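PDB 3HYV: sulfide-quinone reductase from Aquifex aeolicus, which oxidises hydrogen sulfide with the help of FAD and passes the electrons to a quinone, building up polysulfide that leaves typically as cyclooctasulfur. Local coordinates for residues P311-M316 and L343-I348. Sequence-based numbering, arbitrary orientation.
Sequences PKTGMM and LSAICI. With FAD (flavin-adenine dinucleotide), chain G.
At the pyrimidine end of the isoalloxazine ring, the flavin site of this two-dinucleotide-binding-domain flavoprotein is bordered by a helix N-terminus resting on a strand: Thr313 and Met315, from the start of helix 314-332, pack on Ala345, Ile346 and Cys347 of strand 345-350. The pair illustrates how a helix end can serve a flavin. Gly314 N gives its hydrogen to FAD O2 at 2.7 Å, nearly straight (160°), so the amino-terminal end of the helix dipole faces the C2 carbonyl and would favour negative charge there on reduction. Gly314, having no CB, lets O2 come this close.

No hydrogen bond joins the two segments; the contact is van der Waals packing, much of it by sulfur and methyl groups. Met315 lies across the strand with CG anti to its own N (chi1 178°), which sets CG 3.3 Å from Ser344 O; SD sits near Ile346 N, and a bend at the last torsion then lays CE against Ile346 CD1, a tight 3.4 Å. Shortened to an alanine, Met315 would lose SD and CE, and CG1 and CD1 of Ile346, a quinone-binding residue, would probably face a gap, although Leu407 of helix 401-411 also touches Ile346. The next residue, Met316, sets its CB 4.0 Å from Leu343 CD2. Met316 SD turns back to accept a weak but straight hydrogen bond from Thr313 N, at 3.6 Å, across the first turn.

Thr313, at the N-cap, faces the strand with both branches. Cys347, the probable persulfide-carrying cysteine, has two conformers; in one of them its side chain lies beside bound octathiocane and its SG is 3.8 Å from Thr313 CG2. Thr313 OG1, buried with no hydrogen-bond partner in the model, rests 3.4 Å from Ala345 CB.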
loop_
_atom_site.group_PDB
_atom_site.type_symbol
_atom_site.label_atom_id
_atom_site.label_comp_id
_atom_site.label_asym_id
_atom_site.label_seq_id
_atom_site.Cartn_x
_atom_site.Cartn_y
_atom_site.Cartn_z
ATOM N N PRO A 311 6.551 -23.803 6.644
ATOM C CA PRO A 311 7.642 -23.797 7.640
ATOM C C PRO A 311 7.332 -24.559 8.946
ATOM O O PRO A 311 6.189 -24.567 9.413
ATOM C CB PRO A 311 7.851 -22.303 7.936
ATOM C CG PRO A 311 6.549 -21.643 7.545
ATOM C CD PRO A 311 6.031 -22.445 6.376
ATOM N N LYS A 312 8.352 -25.217 9.497
ATOM C CA LYS A 312 8.323 -25.733 10.871
ATOM C C LYS A 312 9.354 -24.943 11.694
ATOM O O LYS A 312 10.573 -25.148 11.563
ATOM C CB LYS A 312 8.592 -27.246 10.934
ATOM C CG LYS A 312 7.477 -28.143 10.336
ATOM C CD LYS A 312 7.758 -28.462 8.847
ATOM C CE LYS A 312 6.866 -29.584 8.310
ATOM N NZ LYS A 312 7.485 -30.309 7.159
ATOM N N THR A 313 8.839 -24.024 12.507
ATOM C CA THR A 313 9.640 -23.074 13.274
ATOM C C THR A 313 9.945 -23.634 14.664
ATOM O O THR A 313 9.372 -24.647 15.067
ATOM C CB THR A 313 8.919 -21.687 13.396
ATOM O OG1 THR A 313 7.800 -21.790 14.287
ATOM C CG2 THR A 313 8.424 -21.211 12.038
ATOM N N GLY A 314 10.841 -22.969 15.393
ATOM C CA GLY A 314 11.309 -23.447 16.699
ATOM C C GLY A 314 10.205 -23.639 17.726
ATOM O O GLY A 314 10.156 -24.665 18.399
ATOM N N MET A 315 9.315 -22.660 17.836
ATOM C CA MET A 315 8.181 -22.740 18.758
ATOM C C MET A 315 7.196 -23.886 18.432
ATOM O O MET A 315 6.723 -24.559 19.352
ATOM C CB MET A 315 7.456 -21.389 18.871
ATOM C CG MET A 315 6.242 -21.436 19.795
ATOM S SD MET A 315 5.550 -19.850 20.308
ATOM C CE MET A 315 6.644 -19.468 21.660
ATOM N N MET A 316 6.904 -24.095 17.143
ATOM C CA MET A 316 6.047 -25.201 16.689
ATOM C C MET A 316 6.635 -26.562 17.085
ATOM O O MET A 316 5.921 -27.426 17.575
ATOM C CB MET A 316 5.845 -25.165 15.160
ATOM C CG MET A 316 5.132 -23.927 14.610
ATOM S SD MET A 316 5.311 -23.750 12.810
ATOM C CE MET A 316 4.262 -25.082 12.233
ATOM N N LEU A 343 0.793 -25.453 17.711
ATOM C CA LEU A 343 1.504 -25.036 16.487
ATOM C C LEU A 343 1.407 -23.527 16.215
ATOM O O LEU A 343 1.099 -23.095 15.099
ATOM C CB LEU A 343 1.081 -25.874 15.267
ATOM C CG LEU A 343 1.304 -27.397 15.346
ATOM C CD1 LEU A 343 0.672 -28.135 14.150
ATOM C CD2 LEU A 343 2.795 -27.771 15.495
ATOM N N SER A 344 1.659 -22.732 17.253
ATOM C CA SER A 344 1.782 -21.283 17.107
ATOM C C SER A 344 3.259 -20.932 16.948
ATOM O O SER A 344 4.129 -21.756 17.234
ATOM C CB SER A 344 1.150 -20.541 18.290
ATOM O OG SER A 344 1.691 -20.964 19.532
ATOM N N ALA A 345 3.541 -19.722 16.476
ATOM C CA ALA A 345 4.919 -19.318 16.196
ATOM C C ALA A 345 5.196 -17.862 16.536
ATOM O O ALA A 345 4.433 -16.968 16.163
ATOM C CB ALA A 345 5.258 -19.580 14.741
ATOM N N ILE A 346 6.288 -17.654 17.272
ATOM C CA ILE A 346 6.889 -16.345 17.493
ATOM C C ILE A 346 8.182 -16.349 16.696
ATOM O O ILE A 346 9.117 -17.064 17.051
ATOM C CB ILE A 346 7.215 -16.121 18.992
ATOM C CG1 ILE A 346 5.933 -16.026 19.808
ATOM C CG2 ILE A 346 8.080 -14.864 19.201
ATOM C CD1 ILE A 346 6.151 -16.125 21.307
ATOM N N CYS A 347 8.226 -15.585 15.607
ATOM C CA CYS A 347 9.433 -15.500 14.759
ATOM C C CYS A 347 10.036 -14.099 14.711
ATOM O O CYS A 347 9.313 -13.104 14.576
ATOM C CB CYS A 347 9.146 -15.973 13.332
ATOM S SG CYS A 347 8.437 -17.615 13.235
ATOM N N ILE A 348 11.363 -14.033 14.825
ATOM C CA ILE A 348 12.089 -12.773 14.696
ATOM C C ILE A 348 13.070 -12.841 13.526
ATOM O O ILE A 348 13.949 -13.713 13.489
ATOM C CB ILE A 348 12.799 -12.375 16.012
ATOM C CG1 ILE A 348 11.761 -12.190 17.126
ATOM C CG2 ILE A 348 13.611 -11.091 15.831
ATOM C CD1 ILE A 348 12.280 -12.464 18.509
HETATM P PA FAD G . 17.635 -30.177 13.187
HETATM O O1A FAD G . 17.579 -29.218 14.352
HETATM O O2A FAD G . 18.325 -29.755 11.916
HETATM O O5B FAD G . 18.347 -31.535 13.702
HETATM C C5B FAD G . 18.128 -32.844 13.164
HETATM C C4B FAD G . 19.243 -33.763 13.659
HETATM O O4B FAD G . 19.153 -35.085 13.103
HETATM C C3B FAD G . 20.604 -33.228 13.243
HETATM O O3B FAD G . 21.497 -33.354 14.345
HETATM C C2B FAD G . 21.055 -34.160 12.140
HETATM O O2B FAD G . 22.474 -34.231 12.117
HETATM C C1B FAD G . 20.425 -35.480 12.569
HETATM N N9A FAD G . 20.284 -36.509 11.494
HETATM C C8A FAD G . 20.001 -36.320 10.188
HETATM N N7A FAD G . 19.953 -37.525 9.560
HETATM C C5A FAD G . 20.220 -38.472 10.479
HETATM C C6A FAD G . 20.311 -39.862 10.438
HETATM N N6A FAD G . 20.108 -40.541 9.278
HETATM N N1A FAD G . 20.596 -40.539 11.571
HETATM C C2A FAD G . 20.798 -39.899 12.728
HETATM N N3A FAD G . 20.715 -38.567 12.799
HETATM C C4A FAD G . 20.423 -37.830 11.694
HETATM N N1 FAD G . 13.137 -21.295 13.365
HETATM C C2 FAD G . 12.795 -20.308 14.242
HETATM O O2 FAD G . 11.831 -20.469 15.010
HETATM N N3 FAD G . 13.490 -19.150 14.319
HETATM C C4 FAD G . 14.547 -18.961 13.500
HETATM O O4 FAD G . 15.232 -17.794 13.571
HETATM C C4X FAD G . 14.921 -19.957 12.589
HETATM N N5 FAD G . 15.984 -19.765 11.772
HETATM C C5X FAD G . 16.346 -20.732 10.893
HETATM C C6 FAD G . 17.451 -20.533 10.054
HETATM C C7 FAD G . 17.840 -21.514 9.136
HETATM C C7M FAD G . 19.036 -21.244 8.256
HETATM C C8 FAD G . 17.120 -22.710 9.059
HETATM C C8M FAD G . 17.477 -23.813 8.078
HETATM C C9 FAD G . 16.023 -22.901 9.904
HETATM C C9A FAD G . 15.614 -21.927 10.827
HETATM N N10 FAD G . 14.546 -22.134 11.659
HETATM C C10 FAD G . 14.186 -21.150 12.523
HETATM C "C1'" FAD G . 13.746 -23.385 11.535
HETATM C "C2'" FAD G . 13.830 -24.514 12.556
HETATM O "O2'" FAD G . 13.657 -24.013 13.891
HETATM C "C3'" FAD G . 15.125 -25.297 12.382
HETATM O "O3'" FAD G . 15.221 -25.744 11.017
HETATM C "C4'" FAD G . 15.252 -26.454 13.376
HETATM O "O4'" FAD G . 16.646 -26.736 13.560
HETATM C "C5'" FAD G . 14.562 -27.728 12.907
HETATM O "O5'" FAD G . 14.659 -28.702 13.949
HETATM P P FAD G . 14.783 -30.286 13.693
HETATM O O1P FAD G . 14.931 -30.943 15.047
HETATM O O2P FAD G . 13.594 -30.706 12.848
HETATM O O3P FAD G . 16.112 -30.534 12.802
#